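Phosphoribosylaminoimidazole carboxylase, ATPase subunit (Thermotoga maritima, PDB 3AX6) probably catalyses the ATP-dependent joining of bicarbonate to 5-aminoimidazole ribonucleotide, giving N5-carboxyaminoimidazole ribonucleotide in de novo purine synthesis. Local coordinates at residues A[181-186]-A[278-283]; A[188-193]-A[231-236]. All coordinates share one frame; numbering follows the deposited sequence.

In the fold
Contacts 1 and 2 lie about 9 Å apart, centre to centre, on the two faces of one antiparallel sheet in the ATP-grasp part of the chain. Their strands, 174-184 and 190-198, are neighbours in chain and sheet, joined by probable backbone hydrogen bonds from A191 N to A183 O (2.9 Å) and from Y193 N to M181 O (3.0 Å). Helix 277-285 packs on one face in contact 1, and helix 218-235 on the other in contact 2. Q280 also meets Y193 OH in a weak hydrogen bond. Both contacts lie away from the ADP pocket, although strand 174-184 carries the ADP-pocket residues I174 and E177 nearer its start.

Contact 1 (A[181-186]-A[278-283]); sequences MVARNE and FEQHIR
R283, which meets N185 across the contact, holds E279 OE2 with two nitrogens one helical turn away. R283 NH2 donates to E279 OE2 at 2.8 Å (149° at the hydrogen), meeting it almost along the carboxylate C-O direction. The second bond, R283 NE to E279 OE2 at 3.0 Å, is more bent at 140° and arrives on the anti side, tilted from the carboxylate plane. The acceptor lies in the guanidinium plane for both, so this side-on, two-into-one salt bridge should restrain rotation of the arginine end. R283 NH1 goes to P289 O, while NH2 also reaches L328 O of the second subunit, so the charged pair sits at the dimer interface.

Nearer the sheet the contact is apolar. The methyl of A183 points at the helix and touches the methylene of Q280, CB to CG 3.5 Å. Q280 places that methylene with CG anti to the backbone N (chi1 -162°); the chain then bends at chi2, and its NE2 donates to G291 O. I240 of strand 239-248 packs against both A183 and Q280. A183 CA lies 6.8 Å from H281 CA, the nearest CA to it across the contact. H281 points away from segment 181-186; its ND1 is hydrogen-bonded with I240 N and its NE2 with T67 OG1, the latter belonging to the N-terminal Rossmann-like part.

Just past the strand, the end of the N185 side chain comes nearer to the end of segment 278-283. Alkyl carbons thus join helix 277-285 to strand 174-184 in this buried contact, while the polar ends of Q280, H281 and R283 reach beyond it, linking the helix to a loop, strand 239-248, the N-terminal part and the second subunit.

Contact 2 (A[188-193]-A[231-236]); sequences GEIACY and VVEALE
G188 lies at the margin of the contact, its carbonyl O 4.5 Å from E233 OE1; both atoms are acceptors, and at this distance they make only a marginal contact. The glycine has positive phi (105°), a conformation in which a CB would be pressed against the carbonyl O of the residue before, and it helps bring the chain round from strand 174-184 into strand 190-198. E189 then turns away from the helix, and its OE1 accepts from L290 N.

I190 makes the main contact. Its CG2 branch presses on the carboxylate of E233, 3.4 Å from I190 CG2 to OE1 and 3.9 Å from I190 CG2 to CD. The I190 rotamer puts CG1 between the backbone N and the carbonyl carbon (chi1 58°), which leaves the end of this other branch also near the carboxylate, I190 CD1 lying 3.9 Å from E233 OE1. E233 bends at chi2 (-77°), which brings its end nearer to I190, and the two side chains cross at about a right angle. This is a van der Waals contact of alkyl carbon with carboxylate oxygen; the other oxygen, E233 OE2, forms a long, weak ion pair with R184 NE on the adjacent strand, which may help to steady the charge at this surface position.

Farther along, C192 packs on R225 and T229, earlier turns of the same helix, and T229 also touches I190. Past E233, the helix closes in a Schellman motif: E236 has positive phi as the C-prime residue, G237 N bonds to V232 O, and E236 N bonds weakly to E233 O. Helix 218-235 thus lies over one face of the sheet, with I190 and C192 beneath it on strand 190-198 and V232 resting on V182 and R184 of strand 174-184 and on F241 of strand 239-248.

Contact 1 (A[181-186]-A[278-283])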
loop_
_atom_site.group_PDB
_atom_site.type_symbol
_atom_site.label_atom_id
_atom_site.label_comp_id
_atom_site.label_asym_id
_atom_site.label_seq_id
_atom_site.Cartn_x
_atom_site.Cartn_y
_atom_site.Cartn_z
HETATM N N MSE A 181 -8.529 -5.904 -15.930
HETATM C CA MSE A 181 -8.763 -4.521 -15.551
HETATM C C MSE A 181 -8.185 -3.647 -16.656
HETATM O O MSE A 181 -7.095 -3.914 -17.158
HETATM C CB MSE A 181 -8.037 -4.174 -14.242
HETATM C CG MSE A 181 -8.348 -5.075 -13.051
HETATM SE SE MSE A 181 -10.213 -5.126 -12.590
HETATM C CE MSE A 181 -10.498 -3.261 -12.177
ATOM N N VAL A 182 -8.913 -2.608 -17.041
ATOM C CA VAL A 182 -8.424 -1.679 -18.049
ATOM C C VAL A 182 -8.857 -0.253 -17.659
ATOM O O VAL A 182 -10.027 0.022 -17.379
ATOM C CB VAL A 182 -8.905 -2.085 -19.475
ATOM C CG1 VAL A 182 -10.338 -2.530 -19.444
ATOM C CG2 VAL A 182 -8.731 -0.924 -20.436
ATOM N N ALA A 183 -7.888 0.650 -17.593
ATOM C CA ALA A 183 -8.180 2.022 -17.214
ATOM C C ALA A 183 -8.030 2.936 -18.414
ATOM O O ALA A 183 -7.226 2.672 -19.316
ATOM C CB ALA A 183 -7.244 2.465 -16.105
ATOM N N ARG A 184 -8.804 4.015 -18.418
ATOM C CA ARG A 184 -8.754 4.973 -19.507
ATOM C C ARG A 184 -8.964 6.393 -18.990
ATOM O O ARG A 184 -9.777 6.626 -18.090
ATOM C CB ARG A 184 -9.822 4.626 -20.559
ATOM C CG ARG A 184 -9.868 5.565 -21.758
ATOM C CD ARG A 184 -10.874 5.070 -22.802
ATOM N NE ARG A 184 -10.991 5.952 -23.969
ATOM C CZ ARG A 184 -11.558 7.159 -23.952
ATOM N NH1 ARG A 184 -12.068 7.651 -22.827
ATOM N NH2 ARG A 184 -11.629 7.869 -25.068
ATOM N N ASN A 185 -8.206 7.318 -19.581
ATOM C CA ASN A 185 -8.220 8.762 -19.305
ATOM C C ASN A 185 -9.261 9.426 -20.176
ATOM O O ASN A 185 -9.767 8.821 -21.113
ATOM C CB ASN A 185 -6.894 9.398 -19.721
ATOM C CG ASN A 185 -5.934 9.501 -18.602
ATOM O OD1 ASN A 185 -4.794 9.926 -18.790
ATOM N ND2 ASN A 185 -6.378 9.119 -17.408
ATOM N N GLU A 186 -9.546 10.691 -19.891
ATOM C CA GLU A 186 -10.477 11.428 -20.722
ATOM C C GLU A 186 -9.683 11.808 -21.977
ATOM O O GLU A 186 -10.250 11.991 -23.052
ATOM C CB GLU A 186 -10.991 12.676 -20.006
ATOM C CG GLU A 186 -12.178 13.313 -20.706
ATOM C CD GLU A 186 -13.025 14.156 -19.773
ATOM O OE1 GLU A 186 -14.107 14.614 -20.194
ATOM O OE2 GLU A 186 -12.610 14.363 -18.614
ATOM N N PHE A 278 -6.289 0.721 -7.745
ATOM C CA PHE A 278 -6.814 1.866 -7.005
ATOM C C PHE A 278 -6.057 3.154 -7.316
ATOM O O PHE A 278 -6.659 4.219 -7.436
ATOM C CB PHE A 278 -6.797 1.559 -5.511
ATOM C CG PHE A 278 -7.745 0.461 -5.122
ATOM C CD1 PHE A 278 -9.112 0.714 -5.005
ATOM C CD2 PHE A 278 -7.281 -0.830 -4.896
ATOM C CE1 PHE A 278 -10.001 -0.307 -4.668
ATOM C CE2 PHE A 278 -8.157 -1.854 -4.558
ATOM C CZ PHE A 278 -9.520 -1.596 -4.443
ATOM N N GLU A 279 -4.738 3.065 -7.443
ATOM C CA GLU A 279 -3.967 4.243 -7.806
ATOM C C GLU A 279 -4.339 4.571 -9.253
ATOM O O GLU A 279 -4.547 5.724 -9.615
ATOM C CB GLU A 279 -2.463 3.966 -7.751
ATOM C CG GLU A 279 -1.637 5.164 -8.186
ATOM C CD GLU A 279 -0.167 4.861 -8.314
ATOM O OE1 GLU A 279 0.316 3.957 -7.607
ATOM O OE2 GLU A 279 0.508 5.541 -9.110
ATOM N N GLN A 280 -4.419 3.530 -10.073
ATOM C CA GLN A 280 -4.741 3.668 -11.490
ATOM C C GLN A 280 -6.073 4.388 -11.683
ATOM O O GLN A 280 -6.202 5.264 -12.545
ATOM C CB GLN A 280 -4.792 2.283 -12.143
ATOM C CG GLN A 280 -4.693 2.296 -13.657
ATOM C CD GLN A 280 -3.324 2.745 -14.140
ATOM O OE1 GLN A 280 -2.974 3.923 -14.052
ATOM N NE2 GLN A 280 -2.538 1.802 -14.638
ATOM N N HIS A 281 -7.056 4.016 -10.869
ATOM C CA HIS A 281 -8.380 4.616 -10.931
ATOM C C HIS A 281 -8.319 6.116 -10.650
ATOM O O HIS A 281 -8.988 6.914 -11.325
ATOM C CB HIS A 281 -9.311 3.937 -9.922
ATOM C CG HIS A 281 -10.733 4.401 -10.006
ATOM N ND1 HIS A 281 -11.524 4.177 -11.113
ATOM C CD2 HIS A 281 -11.501 5.086 -9.124
ATOM C CE1 HIS A 281 -12.718 4.706 -10.911
ATOM N NE2 HIS A 281 -12.729 5.265 -9.712
ATOM N N ILE A 282 -7.520 6.496 -9.654
ATOM C CA ILE A 282 -7.373 7.904 -9.303
ATOM C C ILE A 282 -6.720 8.640 -10.464
ATOM O O ILE A 282 -7.170 9.718 -10.856
ATOM C CB ILE A 282 -6.499 8.107 -8.037
ATOM C CG1 ILE A 282 -7.114 7.374 -6.840
ATOM C CG2 ILE A 282 -6.373 9.598 -7.727
ATOM C CD1 ILE A 282 -8.562 7.725 -6.571
ATOM N N ARG A 283 -5.661 8.058 -11.013
ATOM C CA ARG A 283 -4.979 8.674 -12.148
ATOM C C ARG A 283 -5.953 8.915 -13.300
ATOM O O ARG A 283 -5.966 9.991 -13.890
ATOM C CB ARG A 283 -3.835 7.791 -12.667
ATOM C CG ARG A 283 -2.602 7.670 -11.759
ATOM C CD ARG A 283 -1.457 7.077 -12.572
ATOM N NE ARG A 283 -0.330 6.616 -11.774
ATOM C CZ ARG A 283 0.939 6.768 -12.139
ATOM N NH1 ARG A 283 1.230 7.376 -13.285
ATOM N NH2 ARG A 283 1.918 6.312 -11.369
#

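Contact 2 (A[188-193]-A[231-236])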
loop_
_atom_site.group_PDB
_atom_site.type_symbol
_atom_site.label_atom_id
_atom_site.label_comp_id
_atom_site.label_asym_id
_atom_site.label_seq_id
_atom_site.Cartn_x
_atom_site.Cartn_y
_atom_site.Cartn_z
ATOM N N GLY A 188 -7.853 9.889 -23.470
ATOM C CA GLY A 188 -7.862 8.729 -24.341
ATOM C C GLY A 188 -6.756 7.722 -24.078
ATOM O O GLY A 188 -6.713 6.673 -24.719
ATOM N N GLU A 189 -5.851 8.023 -23.155
ATOM C CA GLU A 189 -4.785 7.077 -22.857
ATOM C C GLU A 189 -5.385 5.827 -22.208
ATOM O O GLU A 189 -6.248 5.938 -21.338
ATOM C CB GLU A 189 -3.741 7.706 -21.921
ATOM C CG GLU A 189 -2.832 6.667 -21.277
ATOM C CD GLU A 189 -1.601 7.250 -20.599
ATOM O OE1 GLU A 189 -1.718 8.290 -19.918
ATOM O OE2 GLU A 189 -0.515 6.645 -20.736
ATOM N N ILE A 190 -4.947 4.644 -22.646
ATOM C CA ILE A 190 -5.440 3.382 -22.081
ATOM C C ILE A 190 -4.311 2.621 -21.391
ATOM O O ILE A 190 -3.153 2.718 -21.782
ATOM C CB ILE A 190 -6.063 2.431 -23.160
ATOM C CG1 ILE A 190 -5.031 2.129 -24.245
ATOM C CG2 ILE A 190 -7.316 3.051 -23.768
ATOM C CD1 ILE A 190 -5.526 1.203 -25.359
ATOM N N ALA A 191 -4.664 1.871 -20.355
ATOM C CA ALA A 191 -3.710 1.075 -19.594
ATOM C C ALA A 191 -4.365 -0.282 -19.360
ATOM O O ALA A 191 -5.381 -0.376 -18.679
ATOM C CB ALA A 191 -3.411 1.755 -18.260
ATOM N N CYS A 192 -3.794 -1.334 -19.925
ATOM C CA CYS A 192 -4.389 -2.650 -19.769
ATOM C C CYS A 192 -3.562 -3.555 -18.866
ATOM O O CYS A 192 -2.342 -3.632 -18.985
ATOM C CB CYS A 192 -4.584 -3.303 -21.144
ATOM S SG CYS A 192 -5.631 -4.786 -21.116
ATOM N N TYR A 193 -4.250 -4.242 -17.963
ATOM C CA TYR A 193 -3.609 -5.145 -17.019
ATOM C C TYR A 193 -3.551 -6.556 -17.557
ATOM O O TYR A 193 -4.122 -6.857 -18.597
ATOM C CB TYR A 193 -4.372 -5.134 -15.689
ATOM C CG TYR A 193 -4.033 -3.933 -14.832
ATOM C CD1 TYR A 193 -2.917 -3.935 -13.997
ATOM C CD2 TYR A 193 -4.807 -2.777 -14.887
ATOM C CE1 TYR A 193 -2.585 -2.811 -13.239
ATOM C CE2 TYR A 193 -4.483 -1.655 -14.142
ATOM C CZ TYR A 193 -3.375 -1.675 -13.321
ATOM O OH TYR A 193 -3.068 -0.552 -12.592
ATOM N N VAL A 231 -13.731 -2.540 -25.267
ATOM C CA VAL A 231 -14.941 -2.256 -24.492
ATOM C C VAL A 231 -14.877 -0.852 -23.890
ATOM O O VAL A 231 -15.782 -0.038 -24.070
ATOM C CB VAL A 231 -15.140 -3.255 -23.332
ATOM C CG1 VAL A 231 -16.252 -2.755 -22.416
ATOM C CG2 VAL A 231 -15.486 -4.633 -23.872
ATOM N N VAL A 232 -13.795 -0.573 -23.175
ATOM C CA VAL A 232 -13.632 0.723 -22.551
ATOM C C VAL A 232 -13.474 1.812 -23.617
ATOM O O VAL A 232 -13.854 2.963 -23.394
ATOM C CB VAL A 232 -12.428 0.712 -21.576
ATOM C CG1 VAL A 232 -11.186 0.228 -22.292
ATOM C CG2 VAL A 232 -12.205 2.101 -21.002
ATOM N N GLU A 233 -12.937 1.445 -24.779
ATOM C CA GLU A 233 -12.767 2.413 -25.858
ATOM C C GLU A 233 -14.129 2.790 -26.437
ATOM O O GLU A 233 -14.393 3.961 -26.713
ATOM C CB GLU A 233 -11.889 1.842 -26.978
ATOM C CG GLU A 233 -10.392 1.824 -26.695
ATOM C CD GLU A 233 -9.731 3.187 -26.834
ATOM O OE1 GLU A 233 -8.486 3.231 -26.924
ATOM O OE2 GLU A 233 -10.446 4.211 -26.849
ATOM N N ALA A 234 -14.992 1.797 -26.618
ATOM C CA ALA A 234 -16.325 2.047 -27.160
ATOM C C ALA A 234 -17.102 2.912 -26.180
ATOM O O ALA A 234 -17.826 3.823 -26.572
ATOM C CB ALA A 234 -17.057 0.730 -27.392
ATOM N N LEU A 235 -16.951 2.618 -24.897
ATOM C CA LEU A 235 -17.628 3.384 -23.863
ATOM C C LEU A 235 -17.009 4.768 -23.725
ATOM O O LEU A 235 -17.649 5.677 -23.197
ATOM C CB LEU A 235 -17.517 2.691 -22.492
ATOM C CG LEU A 235 -18.435 1.552 -22.045
ATOM C CD1 LEU A 235 -19.873 1.911 -22.372
ATOM C CD2 LEU A 235 -18.046 0.273 -22.724
ATOM N N GLU A 236 -15.773 4.927 -24.202
ATOM C CA GLU A 236 -15.055 6.196 -24.044
ATOM C C GLU A 236 -14.991 6.372 -22.530
ATOM O O GLU A 236 -15.115 7.475 -21.991
ATOM C CB GLU A 236 -15.823 7.358 -24.675
ATOM C CG GLU A 236 -15.551 7.559 -26.155
ATOM C CD GLU A 236 -16.438 8.631 -26.761
ATOM O OE1 GLU A 236 -16.174 9.040 -27.907
ATOM O OE2 GLU A 236 -17.404 9.060 -26.092
#